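Local coordinates for protein class D beta-lactamase (Fusobacterium nucleatum subsp. polymorphum, PDB 4IED) that probably inactivates penicillin-type antibiotics by hydrolysing beta-lactams to substituted beta-amino acids, as expected of a class D beta-lactamase, at residues 241-244 and 245-249; 150-154 and 155-159. All blocks are in the same frame, centred on the assembly; numbering follows the deposited sequence.

Overall arrangement
Interaction 2 (150-154 with 155-159) comes first along the chain and forms the start of helix 154-165; interaction 1 (241-244 with 245-249) lies in helix 238-249 near the C-terminus. Their centres are about 20 Å apart, and their nearest atoms, about 9 Å apart, do not touch. Both helices lie against strands 29-35 and 221-229 of the antiparallel sheet, on opposite faces: helix 154-165 touches Thr30, Val32, Ala225 and Asn227, whereas helix 238-249 touches Phe31, Val33, Phe224 and Ile226. The sheet is thus sandwiched between helices, as in the beta-lactamase fold, with interaction 2 on the side holding carboxylated Lys60 and interaction 1 on the side shared with helix 16-25.

Interaction 1: 241-244 and 245-249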
ATOM      1  N   GLU A 241      -7.070  12.132  -3.769  1.00  6.71           N
ATOM      2  CA  GLU A 241      -7.271  13.566  -3.917  1.00  7.41           C
ATOM      3  C   GLU A 241      -6.489  14.306  -2.853  1.00  6.95           C
ATOM      4  O   GLU A 241      -5.788  15.291  -3.146  1.00  6.75           O
ATOM      5  CB  GLU A 241      -8.755  13.908  -3.813  1.00  8.78           C
ATOM      6  CG  GLU A 241      -9.530  13.570  -5.077  1.00 10.39           C
ATOM      7  CD  GLU A 241     -11.026  13.810  -4.935  1.00 12.66           C
ATOM      8  OE1 GLU A 241     -11.434  14.454  -3.846  1.00 15.40           O
ATOM      9  OE2 GLU A 241     -11.794  13.413  -5.894  1.00 14.55           O
ATOM     10  N   ILE A 242      -6.567  13.889  -1.586  1.00  6.59           N
ATOM     11  CA  ILE A 242      -5.914  14.633  -0.529  1.00  6.64           C
ATOM     12  C   ILE A 242      -4.391  14.561  -0.680  1.00  6.42           C
ATOM     13  O   ILE A 242      -3.667  15.554  -0.530  1.00  6.61           O
ATOM     14  CB  ILE A 242      -6.338  14.112   0.894  1.00  6.75           C
ATOM     15  CG1 ILE A 242      -7.796  14.503   1.110  1.00  7.12           C
ATOM     16  CG2 ILE A 242      -5.373  14.593   1.974  1.00  6.82           C
ATOM     17  CD1 ILE A 242      -8.460  13.758   2.233  1.00  7.36           C
ATOM     18  N   VAL A 243      -3.922  13.344  -0.979  1.00  6.07           N
ATOM     19  CA  VAL A 243      -2.478  13.214  -1.237  1.00  5.91           C
ATOM     20  C   VAL A 243      -1.978  14.095  -2.367  1.00  6.08           C
ATOM     21  O   VAL A 243      -0.977  14.856  -2.184  1.00  6.22           O
ATOM     22  CB  VAL A 243      -2.112  11.738  -1.463  1.00  5.57           C
ATOM     23  CG1 VAL A 243      -0.617  11.611  -1.834  1.00  5.48           C
ATOM     24  CG2 VAL A 243      -2.389  10.941  -0.204  1.00  5.47           C
ATOM     25  N   ARG A 244      -2.704  14.115  -3.482  1.00  6.14           N
ATOM     26  CA  ARG A 244      -2.267  14.999  -4.600  1.00  6.37           C
ATOM     27  C   ARG A 244      -2.378  16.436  -4.226  1.00  6.81           C
ATOM     28  O   ARG A 244      -1.571  17.261  -4.634  1.00  6.97           O
ATOM     29  CB  ARG A 244      -3.096  14.634  -5.844  1.00  6.41           C
ATOM     30  CG  ARG A 244      -2.719  13.365  -6.523  1.00  6.14           C
ATOM     31  CD  ARG A 244      -3.570  13.004  -7.731  1.00  6.24           C
ATOM     32  NE  ARG A 244      -3.020  11.890  -8.466  1.00  6.05           N
ATOM     33  CZ  ARG A 244      -2.149  12.032  -9.451  1.00  6.17           C
ATOM     34  NH1 ARG A 244      -1.666  13.199  -9.808  1.00  6.44           N
ATOM     35  NH2 ARG A 244      -1.706  10.922 -10.051  1.00  6.03           N
ATOM     36  N   GLU A 245      -3.380  16.847  -3.427  1.00  7.22           N
ATOM     37  CA  GLU A 245      -3.534  18.267  -3.095  0.50  7.95           C
ATOM     38  C   GLU A 245      -2.320  18.694  -2.261  1.00  7.86           C
ATOM     39  O   GLU A 245      -1.763  19.771  -2.457  1.00  7.99           O
ATOM     40  CB  GLU A 245      -4.885  18.517  -2.380  0.50  8.69           C
ATOM     41  CG  GLU A 245      -6.066  18.517  -3.362  0.50  9.52           C
ATOM     42  CD  GLU A 245      -7.444  18.851  -2.817  0.50 10.40           C
ATOM     43  OE1 GLU A 245      -7.538  19.741  -1.942  0.50 11.66           O
ATOM     44  OE2 GLU A 245      -8.433  18.244  -3.407  0.50 11.18           O
ATOM     45  N   TYR A 246      -1.886  17.880  -1.302  1.00  7.45           N
ATOM     46  CA  TYR A 246      -0.718  18.232  -0.516  1.00  7.45           C
ATOM     47  C   TYR A 246       0.513  18.324  -1.414  1.00  7.36           C
ATOM     48  O   TYR A 246       1.309  19.294  -1.306  1.00  7.53           O
ATOM     49  CB  TYR A 246      -0.463  17.156   0.582  1.00  7.31           C
ATOM     50  CG  TYR A 246       0.867  17.343   1.296  1.00  7.33           C
ATOM     51  CD1 TYR A 246       0.973  18.284   2.268  1.00  7.88           C
ATOM     52  CD2 TYR A 246       1.980  16.605   0.970  1.00  7.22           C
ATOM     53  CE1 TYR A 246       2.159  18.588   2.939  1.00  8.07           C
ATOM     54  CE2 TYR A 246       3.214  16.905   1.601  1.00  7.41           C
ATOM     55  CZ  TYR A 246       3.278  17.854   2.585  1.00  7.78           C
ATOM     56  OH  TYR A 246       4.456  18.131   3.283  1.00  8.43           O
ATOM     57  N   PHE A 247       0.744  17.335  -2.278  1.00  6.92           N
ATOM     58  CA  PHE A 247       1.962  17.379  -3.124  1.00  7.02           C
ATOM     59  C   PHE A 247       1.928  18.476  -4.190  1.00  7.74           C
ATOM     60  O   PHE A 247       2.994  18.969  -4.564  1.00  7.87           O
ATOM     61  CB  PHE A 247       2.292  16.023  -3.677  1.00  6.62           C
ATOM     62  CG  PHE A 247       2.877  15.091  -2.660  1.00  6.31           C
ATOM     63  CD1 PHE A 247       4.176  15.335  -2.160  1.00  6.48           C
ATOM     64  CD2 PHE A 247       2.218  13.974  -2.252  1.00  6.00           C
ATOM     65  CE1 PHE A 247       4.711  14.579  -1.212  1.00  6.30           C
ATOM     66  CE2 PHE A 247       2.804  13.161  -1.261  1.00  5.89           C
ATOM     67  CZ  PHE A 247       4.057  13.446  -0.799  1.00  5.99           C
ATOM     68  N   LYS A 248       0.732  18.976  -4.533  1.00  7.13           N
ATOM     69  CA  LYS A 248       0.647  20.140  -5.430  1.00  9.32           C
ATOM     70  C   LYS A 248       1.006  21.389  -4.600  1.00  9.85           C
ATOM     71  O   LYS A 248       1.763  22.281  -5.116  1.00 10.55           O
ATOM     72  CB  LYS A 248      -0.750  20.245  -6.016  1.00 12.29           C
ATOM     73  CG  LYS A 248      -0.950  19.270  -7.204  1.00 14.76           C
ATOM     74  CD  LYS A 248      -2.291  19.269  -7.850  1.00 19.02           C
ATOM     75  CE  LYS A 248      -3.489  18.884  -6.956  1.00 20.32           C
ATOM     76  NZ  LYS A 248      -4.753  19.106  -7.648  1.00 25.59           N
ATOM     77  N   ASN A 249       0.567  21.487  -3.336  1.00 10.57           N
ATOM     78  CA  ASN A 249       0.879  22.614  -2.441  1.00 12.55           C
ATOM     79  C   ASN A 249       2.380  22.841  -2.237  1.00 11.64           C
ATOM     80  O   ASN A 249       2.843  23.956  -2.148  1.00 13.33           O
ATOM     81  CB  ASN A 249       0.221  22.386  -1.072  1.00 14.65           C
ATOM     82  CG  ASN A 249       0.426  23.559  -0.124  1.00 17.77           C
ATOM     83  OD1 ASN A 249       1.146  23.463   0.876  1.00 19.40           O
ATOM     84  ND2 ASN A 249      -0.222  24.626  -0.396  1.00 21.06           N
TER
HETATM   85  O   HOH W   1     -10.705  16.794  -3.657  1.00 29.84           O
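Regular alpha-helical i to i+4 bonds join Glu241 to Glu245, Ile242 to Tyr246, Val243 to Phe247 and Arg244 to Lys248, the straightest being Phe247 N to Val243 O at 3.0 Å with an N-H...O angle of 168°. This is the last part of the C-terminal helix 238-249 of the beta-lactamase fold. On its buried side Val243 and Phe247 lie side by side, pointing the same way. Val243 CG1, anti to its own nitrogen (chi1 176°), meets the edge of the Phe247 ring in plane, 3.7 Å from CD2. Tyr246 CD2 covers one face of that ring, lying over its centre. Val243 and Phe247 also touch Phe31 and Val33 of strand 29-35, respectively, while Ile242 packs on Ile21 of helix 16-25.

The polar side is built from acids and bases. In one of two conformers of Glu245 a water appears to donate to both Glu241 OE1 and Glu245 OE2, like-charged oxygens 4.9 Å apart. In that same copy Lys25 and Arg24 supply salt bridges to Glu245 that probably offset the charge. Arg244 forms salt bridges to Glu240 through NE and to Glu186 through NH1. Lys248 bends at chi3 (-61°), which folds its chain back over the Arg244 carbonyl and brings CE to 3.4 Å from Arg244 O.

Interaction 2: 150-154 and 155-159; sequences LKISA and MEQVK
Gln157 N donates to Ser153 O at 2.9 Å, the first-turn backbone bond beside the capping box that starts helix 154-165, one of the helices packed on the sheet of the beta-lactamase fold. Ser153 is the N-cap. Its hydroxyl OG accepts from Glu156 N at 3.1 Å, and in return Ser153 N donates to Glu156 OE1 at 3.0 Å, so each residue binds the other's backbone N-H through its side chain. With chi1 at 73°, Ser153 OG lies between its own nitrogen and carbonyl carbon, turned toward the first turn of the helix. Glu156, its CG beside its own nitrogen, runs extended past Ser153 OG, which lies 3.3 Å from Glu156 CG, to the Ser153 N-H; Ser153 N reaches OE1 from the anti side, 29° out of the carboxylate plane. The other oxygen, OE2, makes a salt bridge to Arg52, which together with the nearby helix start would probably favour a charged carboxylate.

Ile152 packs along the box: its CG1 lies 3.5 Å from Glu156 CB, the two side chains crossing at a slant. It meets Gln157 at about a right angle, with Ile152 CG2 on the amide, 3.7 Å from Gln157 OE1. Gln157 bends at chi2 (-111°), and its OE1 accepts a hydrogen bond with Ser58 OG as partner, inside the S-x-x-K motif that ends at carboxylated Lys60. Ala154 and Val158, one turn apart, press on strands 29-35 and 221-229. Ala154 O accepts from Val158 N, while Val158 CG2 lies 3.4 Å from the same Ala154 O.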
ATOM      1  N   LEU A 150      -3.915  -9.118  10.978  1.00  5.61           N
ATOM      2  CA  LEU A 150      -2.769  -8.217  10.682  1.00  5.33           C
ATOM      3  C   LEU A 150      -3.211  -6.771  10.740  1.00  5.26           C
ATOM      4  O   LEU A 150      -4.274  -6.355  10.246  1.00  5.27           O
ATOM      5  CB  LEU A 150      -2.282  -8.523   9.278  1.00  5.09           C
ATOM      6  CG  LEU A 150      -0.985  -7.770   8.782  1.00  4.86           C
ATOM      7  CD1 LEU A 150       0.156  -8.074   9.719  1.00  5.00           C
ATOM      8  CD2 LEU A 150      -0.644  -8.215   7.377  1.00  4.72           C
ATOM      9  N   LYS A 151      -2.360  -5.946  11.343  1.00  5.26           N
ATOM     10  CA  LYS A 151      -2.606  -4.486  11.410  1.00  5.34           C
ATOM     11  C   LYS A 151      -1.227  -3.793  11.298  1.00  5.13           C
ATOM     12  O   LYS A 151      -0.175  -4.329  11.706  1.00  5.22           O
ATOM     13  CB  LYS A 151      -3.228  -4.078  12.732  1.00  6.09           C
ATOM     14  CG  LYS A 151      -4.634  -4.617  13.019  1.00  7.00           C
ATOM     15  CD  LYS A 151      -5.063  -4.130  14.378  1.00  8.38           C
ATOM     16  CE  LYS A 151      -6.467  -4.602  14.639  1.00 10.12           C
ATOM     17  NZ  LYS A 151      -6.856  -4.159  15.989  1.00 12.81           N
ATOM     18  N   ILE A 152      -1.247  -2.604  10.697  1.00  5.04           N
ATOM     19  CA  ILE A 152      -0.115  -1.718  10.478  1.00  5.00           C
ATOM     20  C   ILE A 152      -0.513  -0.286  10.519  1.00  5.13           C
ATOM     21  O   ILE A 152      -1.656   0.052  10.157  1.00  5.16           O
ATOM     22  CB  ILE A 152       0.639  -2.100   9.163  1.00  4.75           C
ATOM     23  CG1 ILE A 152       1.983  -1.409   9.069  1.00  4.79           C
ATOM     24  CG2 ILE A 152      -0.233  -1.815   7.971  1.00  4.62           C
ATOM     25  CD1 ILE A 152       2.916  -1.872   7.902  1.00  4.64           C
ATOM     26  N   SER A 153       0.358   0.595  11.046  1.00  5.30           N
ATOM     27  CA  SER A 153       0.049   2.002  11.115  1.00  5.51           C
ATOM     28  C   SER A 153       0.539   2.790   9.919  1.00  5.41           C
ATOM     29  O   SER A 153       1.366   2.316   9.178  1.00  5.21           O
ATOM     30  CB  SER A 153       0.583   2.609  12.417  1.00  5.88           C
ATOM     31  OG  SER A 153       2.018   2.710  12.313  1.00  5.89           O
ATOM     32  N   ALA A 154       0.001   4.003   9.752  1.00  5.63           N
ATOM     33  CA  ALA A 154       0.464   4.876   8.656  1.00  5.64           C
ATOM     34  C   ALA A 154       1.972   5.104   8.830  1.00  5.71           C
ATOM     35  O   ALA A 154       2.683   5.101   7.863  1.00  5.61           O
ATOM     36  CB  ALA A 154      -0.352   6.203   8.615  1.00  5.99           C
ATOM     37  N   MET A 155       2.416   5.340  10.062  1.00  5.97           N
ATOM     38  CA  MET A 155       3.846   5.623  10.309  1.00  6.50           C
ATOM     39  C   MET A 155       4.677   4.384   9.909  1.00  6.00           C
ATOM     40  O   MET A 155       5.759   4.528   9.300  1.00  6.20           O
ATOM     41  CB  MET A 155       4.119   5.954  11.795  1.00  7.51           C
ATOM     42  CG  MET A 155       5.428   6.619  12.022  1.00  8.84           C
ATOM     43  SD  MET A 155       5.430   8.325  11.483  1.00 11.31           S
ATOM     44  CE  MET A 155       4.420   9.126  12.569  1.00 11.85           C
ATOM     45  N   GLU A 156       4.243   3.183  10.213  1.00  5.68           N
ATOM     46  CA  GLU A 156       4.924   1.979   9.896  1.00  5.47           C
ATOM     47  C   GLU A 156       4.966   1.801   8.410  1.00  5.21           C
ATOM     48  O   GLU A 156       6.008   1.340   7.884  1.00  5.20           O
ATOM     49  CB  GLU A 156       4.182   0.802  10.623  1.00  5.47           C
ATOM     50  CG  GLU A 156       4.567   0.670  12.084  1.00  6.23           C
ATOM     51  CD  GLU A 156       3.734  -0.287  12.836  1.00  6.52           C
ATOM     52  OE1 GLU A 156       2.631  -0.713  12.482  1.00  6.26           O
ATOM     53  OE2 GLU A 156       4.246  -0.599  13.992  1.00  9.05           O
ATOM     54  N   GLN A 157       3.877   2.057   7.703  1.00  5.07           N
ATOM     55  CA  GLN A 157       3.851   1.932   6.226  1.00  4.90           C
ATOM     56  C   GLN A 157       4.917   2.881   5.650  1.00  5.09           C
ATOM     57  O   GLN A 157       5.693   2.474   4.752  1.00  5.05           O
ATOM     58  CB  GLN A 157       2.519   2.293   5.661  1.00  4.85           C
ATOM     59  CG  GLN A 157       1.372   1.352   6.044  1.00  4.72           C
ATOM     60  CD  GLN A 157       0.827   0.528   4.929  1.00  4.56           C
ATOM     61  OE1 GLN A 157      -0.462   0.204   4.905  1.00  4.56           O
ATOM     62  NE2 GLN A 157       1.613   0.138   4.022  1.00  4.48           N
ATOM     63  N   VAL A 158       4.975   4.126   6.078  1.00  5.36           N
ATOM     64  CA  VAL A 158       5.925   5.115   5.561  1.00  5.64           C
ATOM     65  C   VAL A 158       7.341   4.632   5.762  1.00  5.81           C
ATOM     66  O   VAL A 158       8.185   4.798   4.878  1.00  5.85           O
ATOM     67  CB  VAL A 158       5.632   6.483   6.207  1.00  6.00           C
ATOM     68  CG1 VAL A 158       6.797   7.452   5.880  1.00  6.38           C
ATOM     69  CG2 VAL A 158       4.335   7.037   5.683  1.00  6.05           C
ATOM     70  N   LYS A 159       7.646   4.079   6.939  1.00  6.23           N
ATOM     71  CA  LYS A 159       9.015   3.586   7.184  1.00  7.09           C
ATOM     72  C   LYS A 159       9.401   2.509   6.195  1.00  6.33           C
ATOM     73  O   LYS A 159      10.496   2.528   5.596  1.00  6.48           O
ATOM     74  CB  LYS A 159       9.170   3.153   8.641  1.00  8.53           C
ATOM     75  CG  LYS A 159       9.143   4.295   9.659  1.00 12.29           C
ATOM     76  CD  LYS A 159       9.442   3.961  11.105  1.00 16.17           C
ATOM     77  CE  LYS A 159       9.204   5.189  12.043  1.00 22.58           C
ATOM     78  NZ  LYS A 159       9.177   4.833  13.532  1.00 25.52           N
TER